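Local coordinates for BauA (Acinetobacter baumannii, PDB 6HCP), which probably takes up ferric preacinetobactin across the outer membrane as a TonB-dependent siderophore receptor, at residues T262-P267 and G323-S328; P270-L275 and N678-A683; G330-T335 and T393-P398. All coordinates share one frame; numbering follows the deposited sequence.

Contact 1: residues T262-P267 and G323-S328; sequences TAVGIP and GTITSS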
# COMPACT_ATOMS: atom_id res chain seq x y z
N THR A 262 -34.35 -5.68 -7.77
CA THR A 262 -34.09 -5.79 -9.19
C THR A 262 -34.39 -4.45 -9.88
O THR A 262 -33.72 -4.11 -10.84
CB THR A 262 -34.91 -6.92 -9.82
OG1 THR A 262 -36.29 -6.66 -9.54
CG2 THR A 262 -34.54 -8.28 -9.27
N ALA A 263 -35.36 -3.69 -9.36
CA ALA A 263 -35.74 -2.39 -9.95
C ALA A 263 -34.55 -1.43 -9.90
O ALA A 263 -34.25 -0.77 -10.87
CB ALA A 263 -36.94 -1.81 -9.24
N VAL A 264 -33.81 -1.44 -8.79
CA VAL A 264 -32.75 -0.47 -8.60
C VAL A 264 -31.40 -1.07 -9.03
O VAL A 264 -30.59 -0.38 -9.62
CB VAL A 264 -32.72 0.02 -7.15
CG1 VAL A 264 -31.48 0.86 -6.86
CG2 VAL A 264 -34.01 0.76 -6.82
N GLY A 265 -31.15 -2.32 -8.65
CA GLY A 265 -29.91 -2.99 -8.99
C GLY A 265 -28.84 -2.79 -7.92
O GLY A 265 -29.06 -2.09 -6.92
N ILE A 266 -27.68 -3.40 -8.17
CA ILE A 266 -26.54 -3.36 -7.27
C ILE A 266 -25.55 -2.33 -7.78
O ILE A 266 -24.94 -2.51 -8.83
CB ILE A 266 -25.88 -4.75 -7.14
CG1 ILE A 266 -26.87 -5.78 -6.59
CG2 ILE A 266 -24.62 -4.67 -6.29
CD1 ILE A 266 -26.45 -7.20 -6.71
N PRO A 267 -25.33 -1.23 -7.06
CA PRO A 267 -24.34 -0.25 -7.47
C PRO A 267 -22.93 -0.73 -7.12
O PRO A 267 -22.74 -1.70 -6.37
CB PRO A 267 -24.72 0.99 -6.66
CG PRO A 267 -25.26 0.40 -5.38
CD PRO A 267 -25.94 -0.91 -5.77
N GLY A 323 -30.58 -1.86 5.98
CA GLY A 323 -30.47 -0.80 5.04
C GLY A 323 -30.91 -1.28 3.68
O GLY A 323 -30.79 -2.45 3.37
N THR A 324 -31.63 -0.41 2.96
CA THR A 324 -32.07 -0.70 1.61
C THR A 324 -31.50 0.33 0.65
O THR A 324 -31.74 1.54 0.83
CB THR A 324 -33.60 -0.70 1.53
OG1 THR A 324 -34.09 -1.60 2.52
CG2 THR A 324 -34.11 -1.11 0.16
N ILE A 325 -30.85 -0.15 -0.42
CA ILE A 325 -30.36 0.75 -1.47
C ILE A 325 -31.53 1.08 -2.40
O ILE A 325 -32.07 0.21 -3.10
CB ILE A 325 -29.18 0.14 -2.24
CG1 ILE A 325 -27.99 -0.14 -1.32
CG2 ILE A 325 -28.79 1.01 -3.44
CD1 ILE A 325 -26.85 -0.86 -1.99
N THR A 326 -31.93 2.36 -2.40
CA THR A 326 -33.15 2.78 -3.08
C THR A 326 -32.88 3.57 -4.36
O THR A 326 -33.82 3.87 -5.08
CB THR A 326 -34.05 3.61 -2.17
OG1 THR A 326 -33.34 4.79 -1.80
CG2 THR A 326 -34.48 2.85 -0.93
N SER A 327 -31.60 3.83 -4.67
CA SER A 327 -31.26 4.48 -5.95
C SER A 327 -29.88 4.02 -6.43
O SER A 327 -28.99 3.76 -5.63
CB SER A 327 -31.33 5.99 -5.85
OG SER A 327 -30.88 6.59 -7.07
N SER A 328 -29.67 4.07 -7.75
CA SER A 328 -28.36 3.83 -8.32
C SER A 328 -27.39 4.97 -7.98
O SER A 328 -26.17 4.82 -8.14
CB SER A 328 -28.47 3.65 -9.82
OG SER A 328 -28.98 4.83 -10.42
O HOH W 1 -31.15 -1.99 -4.90
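G265 O accepts a hydrogen bond of 2.9 Å from a water, and that same water gives its other hydrogen to I325 O. No direct hydrogen bond joins T262-P267 to G323-S328; apart from this bridge the contacts are van der Waals, methyls on backbone at V264 and carbon on carbon at P267. V264 works as a two-pronged wedge against the bend after I325. With CG1 anti to the backbone N (chi1 171°), that methyl lies 3.6 Å from S327 C, while CG2 comes equally close to T326 O; the branch therefore straddles backbone more than it meets side chains. The carbon-to-carbon part is P267 against I325: I325 CD1 lies 3.9 Å from P267 CD, and CG2 touches the same two ring atoms, CG and CD, from slightly farther. The contact reaches the subunit interface too, because N399 of the second subunit bonds to S328 O and packs on P267. Within the chain, strand 320-325 runs between strand 258-259, parallel to it, and strand 331-358, antiparallel, where L332 touches I325; the 262-267 loop follows strand 258-259 and folds back over the end of strand 320-325.

Contact 2: residues P270-L275 and N678-A683; sequences PKADTL and NKAYWA. With EDO (1,2-ethanediol), chain B.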
# COMPACT_ATOMS: atom_id res chain seq x y z
N PRO A 270 -18.69 0.76 -2.54
CA PRO A 270 -17.82 1.78 -1.95
C PRO A 270 -16.48 1.16 -1.55
O PRO A 270 -16.34 -0.07 -1.55
CB PRO A 270 -18.57 2.23 -0.67
CG PRO A 270 -19.99 1.78 -0.90
CD PRO A 270 -19.90 0.53 -1.74
N LYS A 271 -15.54 2.00 -1.14
CA LYS A 271 -14.23 1.49 -0.75
C LYS A 271 -14.40 0.51 0.42
O LYS A 271 -15.32 0.65 1.25
CB LYS A 271 -13.25 2.63 -0.47
CG LYS A 271 -13.66 3.64 0.58
CD LYS A 271 -12.61 4.74 0.74
CE LYS A 271 -13.01 5.79 1.76
NZ LYS A 271 -13.22 5.20 3.11
N ALA A 272 -13.43 -0.40 0.52
CA ALA A 272 -13.57 -1.61 1.33
C ALA A 272 -13.72 -1.29 2.82
O ALA A 272 -14.30 -2.10 3.55
CB ALA A 272 -12.41 -2.54 1.06
N ASP A 273 -13.22 -0.13 3.29
CA ASP A 273 -13.25 0.16 4.72
C ASP A 273 -14.51 0.97 5.10
O ASP A 273 -14.65 1.37 6.23
CB ASP A 273 -11.98 0.87 5.21
CG ASP A 273 -11.66 2.17 4.48
OD1 ASP A 273 -12.42 2.55 3.58
OD2 ASP A 273 -10.62 2.78 4.80
N THR A 274 -15.48 1.08 4.20
CA THR A 274 -16.73 1.77 4.45
C THR A 274 -17.59 0.93 5.40
O THR A 274 -17.80 -0.23 5.16
CB THR A 274 -17.47 2.03 3.13
OG1 THR A 274 -16.63 2.73 2.22
CG2 THR A 274 -18.77 2.77 3.30
N LEU A 275 -18.25 1.59 6.35
CA LEU A 275 -19.27 0.98 7.19
C LEU A 275 -20.64 1.47 6.72
O LEU A 275 -20.92 2.65 6.76
CB LEU A 275 -19.03 1.36 8.65
CG LEU A 275 -20.06 0.78 9.62
CD1 LEU A 275 -20.03 -0.74 9.59
CD2 LEU A 275 -19.84 1.31 11.02
N ASN A 678 -6.61 -4.51 -0.95
CA ASN A 678 -7.73 -3.69 -0.44
C ASN A 678 -8.90 -3.71 -1.43
O ASN A 678 -9.54 -2.69 -1.68
CB ASN A 678 -7.31 -2.26 -0.13
CG ASN A 678 -8.23 -1.56 0.83
OD1 ASN A 678 -8.82 -2.18 1.72
ND2 ASN A 678 -8.43 -0.26 0.61
N LYS A 679 -9.18 -4.89 -1.97
CA LYS A 679 -10.26 -5.08 -2.89
C LYS A 679 -11.59 -4.79 -2.19
O LYS A 679 -11.91 -5.39 -1.18
CB LYS A 679 -10.26 -6.51 -3.43
CG LYS A 679 -11.40 -6.85 -4.38
CD LYS A 679 -11.36 -6.10 -5.70
CE LYS A 679 -12.42 -6.57 -6.67
NZ LYS A 679 -12.62 -5.60 -7.77
N ALA A 680 -12.41 -3.94 -2.83
CA ALA A 680 -13.80 -3.69 -2.42
C ALA A 680 -14.71 -4.70 -3.15
O ALA A 680 -14.70 -4.78 -4.37
CB ALA A 680 -14.19 -2.28 -2.75
N TYR A 681 -15.48 -5.47 -2.38
CA TYR A 681 -16.43 -6.40 -2.99
C TYR A 681 -17.67 -6.55 -2.12
O TYR A 681 -17.60 -6.46 -0.88
CB TYR A 681 -15.77 -7.76 -3.23
CG TYR A 681 -15.34 -8.49 -1.98
CD1 TYR A 681 -14.10 -8.23 -1.41
CD2 TYR A 681 -16.15 -9.43 -1.37
CE1 TYR A 681 -13.66 -8.93 -0.29
CE2 TYR A 681 -15.73 -10.11 -0.23
CZ TYR A 681 -14.47 -9.88 0.29
OH TYR A 681 -14.06 -10.51 1.43
N TRP A 682 -18.80 -6.80 -2.80
CA TRP A 682 -20.05 -7.23 -2.17
C TRP A 682 -20.03 -8.75 -2.05
O TRP A 682 -19.67 -9.44 -2.99
CB TRP A 682 -21.26 -6.83 -3.04
CG TRP A 682 -21.49 -5.37 -3.27
CD1 TRP A 682 -21.55 -4.74 -4.48
CD2 TRP A 682 -21.94 -4.42 -2.29
NE1 TRP A 682 -21.91 -3.44 -4.30
CE2 TRP A 682 -22.16 -3.21 -2.98
CE3 TRP A 682 -22.08 -4.44 -0.89
CZ2 TRP A 682 -22.66 -2.08 -2.34
CZ3 TRP A 682 -22.55 -3.31 -0.26
CH2 TRP A 682 -22.83 -2.15 -0.98
N ALA A 683 -20.62 -9.25 -0.96
CA ALA A 683 -20.96 -10.68 -0.84
C ALA A 683 -22.18 -10.78 0.08
O ALA A 683 -22.56 -9.80 0.72
CB ALA A 683 -19.79 -11.44 -0.29
C1 EDO B . -16.95 4.88 5.83
O1 EDO B . -17.71 4.42 6.93
C2 EDO B . -17.48 6.26 5.57
O2 EDO B . -18.76 6.22 6.22
O HOH W 2 -11.24 -0.44 -1.43
O HOH W 3 -10.33 2.19 1.55
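Two extracellular loops of the barrel meet here: the type I turn K271-T274, in the long loop ahead of strand 282-297, rests its A272 on A680 in the loop that leads back to the last strand, 697-705. The methyls face each other, A272 CB lying 4.2 Å from A680 CB, and the backbones come close because both side chains are so small. A680 CB also sits 3.3 Å from P270 O, while A272 CB touches both N678 OD1 and K679 O, each at 3.7 Å. N678 CG, anti to the backbone N (chi1 -159°), carries the amide toward A272, and OD1 accepts from R696 N. Farther along, P270 meets the W682 ring obliquely, its CD 3.8 Å from CZ2, and the two side chains cross at about a right angle. The indole's rotation is fixed close by, where NE1 hydrogen-bonds to P267 O.

One water takes the hydrogen of A272 N and donates to N678 O at 2.8 Å; a second links N678 ND2 to D273 OD1, weakly on the aspartate side. The turn itself is braced from within. K271 O accepts from both T274 N and T274 OG1, the latter at 2.6 Å, and K271 NZ forms a salt bridge on the syn side of D273 OD1, 33° out of the carboxylate plane. At the far end an ethanediol, probably from the crystallisation liquor, accepts from L275 N. K271 is thus paired inside the turn, K679 with D183 of the second subunit. No direct hydrogen bond or salt bridge crosses; the segments meet by carbon contacts, some against oxygens, and by two waters.

Contact 3: residues G330-T335 and T393-P398; sequences GTLSST and TNIYDP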
# COMPACT_ATOMS: atom_id res chain seq x y z
N GLY A 330 -26.91 5.73 -4.96
CA GLY A 330 -26.37 5.24 -3.70
C GLY A 330 -27.23 5.54 -2.48
O GLY A 330 -26.84 5.23 -1.36
N THR A 331 -28.44 6.08 -2.69
CA THR A 331 -29.34 6.38 -1.58
C THR A 331 -29.62 5.10 -0.77
O THR A 331 -29.92 4.05 -1.33
CB THR A 331 -30.65 7.01 -2.08
OG1 THR A 331 -30.30 8.13 -2.91
CG2 THR A 331 -31.53 7.45 -0.93
N LEU A 332 -29.51 5.22 0.55
CA LEU A 332 -29.69 4.13 1.50
C LEU A 332 -30.74 4.55 2.54
O LEU A 332 -30.66 5.62 3.12
CB LEU A 332 -28.36 3.79 2.17
CG LEU A 332 -28.37 2.54 3.05
CD1 LEU A 332 -28.44 1.30 2.19
CD2 LEU A 332 -27.14 2.49 3.95
N SER A 333 -31.73 3.69 2.75
CA SER A 333 -32.78 3.88 3.73
C SER A 333 -32.65 2.77 4.79
O SER A 333 -32.79 1.59 4.46
CB SER A 333 -34.14 3.85 3.06
OG SER A 333 -35.17 4.01 4.02
N SER A 334 -32.37 3.17 6.03
CA SER A 334 -32.11 2.22 7.09
C SER A 334 -33.21 2.34 8.16
O SER A 334 -33.35 3.35 8.84
CB SER A 334 -30.72 2.39 7.67
OG SER A 334 -29.70 2.28 6.67
N THR A 335 -33.85 1.21 8.45
CA THR A 335 -34.73 1.10 9.60
C THR A 335 -33.91 0.62 10.79
O THR A 335 -32.99 -0.18 10.64
CB THR A 335 -35.89 0.14 9.30
OG1 THR A 335 -35.28 -1.13 9.14
CG2 THR A 335 -36.65 0.49 8.04
N THR A 393 -29.31 7.89 4.16
CA THR A 393 -27.91 8.22 3.92
C THR A 393 -27.61 7.94 2.45
O THR A 393 -28.51 7.62 1.64
CB THR A 393 -26.97 7.45 4.86
OG1 THR A 393 -27.10 6.04 4.61
CG2 THR A 393 -27.25 7.71 6.32
N ASN A 394 -26.32 7.97 2.12
CA ASN A 394 -25.87 7.54 0.80
C ASN A 394 -24.63 6.66 1.02
O ASN A 394 -23.75 7.03 1.80
CB ASN A 394 -25.61 8.76 -0.10
CG ASN A 394 -25.22 8.38 -1.51
OD1 ASN A 394 -24.16 7.79 -1.75
ND2 ASN A 394 -26.10 8.67 -2.46
N ILE A 395 -24.55 5.53 0.31
CA ILE A 395 -23.48 4.57 0.57
C ILE A 395 -22.10 5.17 0.23
O ILE A 395 -21.10 4.67 0.72
CB ILE A 395 -23.67 3.23 -0.18
CG1 ILE A 395 -23.53 3.38 -1.69
CG2 ILE A 395 -25.00 2.59 0.21
CD1 ILE A 395 -23.63 2.08 -2.45
N TYR A 396 -22.07 6.17 -0.66
CA TYR A 396 -20.80 6.76 -1.04
C TYR A 396 -20.45 7.99 -0.19
O TYR A 396 -19.40 8.60 -0.42
CB TYR A 396 -20.84 7.14 -2.52
CG TYR A 396 -21.14 5.99 -3.44
CD1 TYR A 396 -20.26 4.93 -3.56
CD2 TYR A 396 -22.33 5.93 -4.15
CE1 TYR A 396 -20.56 3.83 -4.35
CE2 TYR A 396 -22.62 4.86 -4.99
CZ TYR A 396 -21.75 3.80 -5.06
OH TYR A 396 -22.03 2.75 -5.90
N ASP A 397 -21.32 8.40 0.74
CA ASP A 397 -21.03 9.58 1.58
C ASP A 397 -19.92 9.22 2.56
O ASP A 397 -20.05 8.30 3.37
CB ASP A 397 -22.28 10.09 2.30
CG ASP A 397 -22.19 11.46 2.99
OD1 ASP A 397 -21.09 12.00 3.17
OD2 ASP A 397 -23.24 11.92 3.45
N PRO A 398 -18.85 10.05 2.65
CA PRO A 398 -17.78 9.79 3.62
C PRO A 398 -18.18 10.22 5.03
O PRO A 398 -17.53 9.84 5.96
CB PRO A 398 -16.58 10.61 3.10
CG PRO A 398 -16.95 10.95 1.68
CD PRO A 398 -18.46 11.06 1.66
O HOH W 4 -28.55 9.91 -1.94
O HOH W 5 -29.31 4.76 5.73
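G330 lies at the tight end of this contact, packed against N394, I395 and Y396. Having no side chain, it lets N394 ND2 come within 3.3 Å of G330 C, while Y396 CE2 stands 4.0 Å from G330 CA. I395 N bonds to G330 O, and I395 CG1 lies 3.6 Å above the Y396 ring, over its centre; Y396 OH is held by K268 O, and the ring in turn packs on P398 of the second subunit. Next along, L332 and T393 form an antiparallel hydrogen-bonded pair, L332 N to T393 O and T393 N to L332 O, both 2.8 Å. The two bonds differ in direction: T393 N meets L332 O in the carbonyl plane, whereas L332 N sits 43° above the plane of the T393 carbonyl. The L332 and T393 side chains run side by side, T393 OG1 against L332 CB and CD2, and L332 crosses I395 at about a right angle.

The looser parts are filled in by water, on both faces. On the T331/N394 face one water joins T331 OG1 to N394 ND2; on the L332/T393 face another gathers T393 OG1, S334 OG and, weakly, L332 O.

N394 holds its CG anti to the backbone N (chi1 -176°), bringing OD1 to accept from Y396 N at 2.9 Å, in the carbonyl plane. That Asx turn, coupled with the type I turn N394-D397, ends strand 391-394 where it pairs with the start of strand 331-358, a short antiparallel extension in the extracellular loops of a TonB-dependent barrel.

How the contacts relate
From the N terminus, the loop after strand 258-259 supplies first 262-267 and then 270-275. Contact 1 closes a loop when the chain returns at 323-328. The strand-to-strand turn then leads straight into 330-335, so contact 3 follows in series and closes at 393-398 after strand 361-381 has been made. Contact 2 waits until 678-683, near the end of the chain; its span crosses contact 1 and encloses contact 3. All three lie on the same side of the chain's centre. Contacts 1 and 3 share neighbouring strands, joined through T326 N and T331 O, while P270 touches I395 O and I266 packs on W682, so the early loop, the paired strands 320-325, 331-358 and 391-394, and the final loop form one cluster.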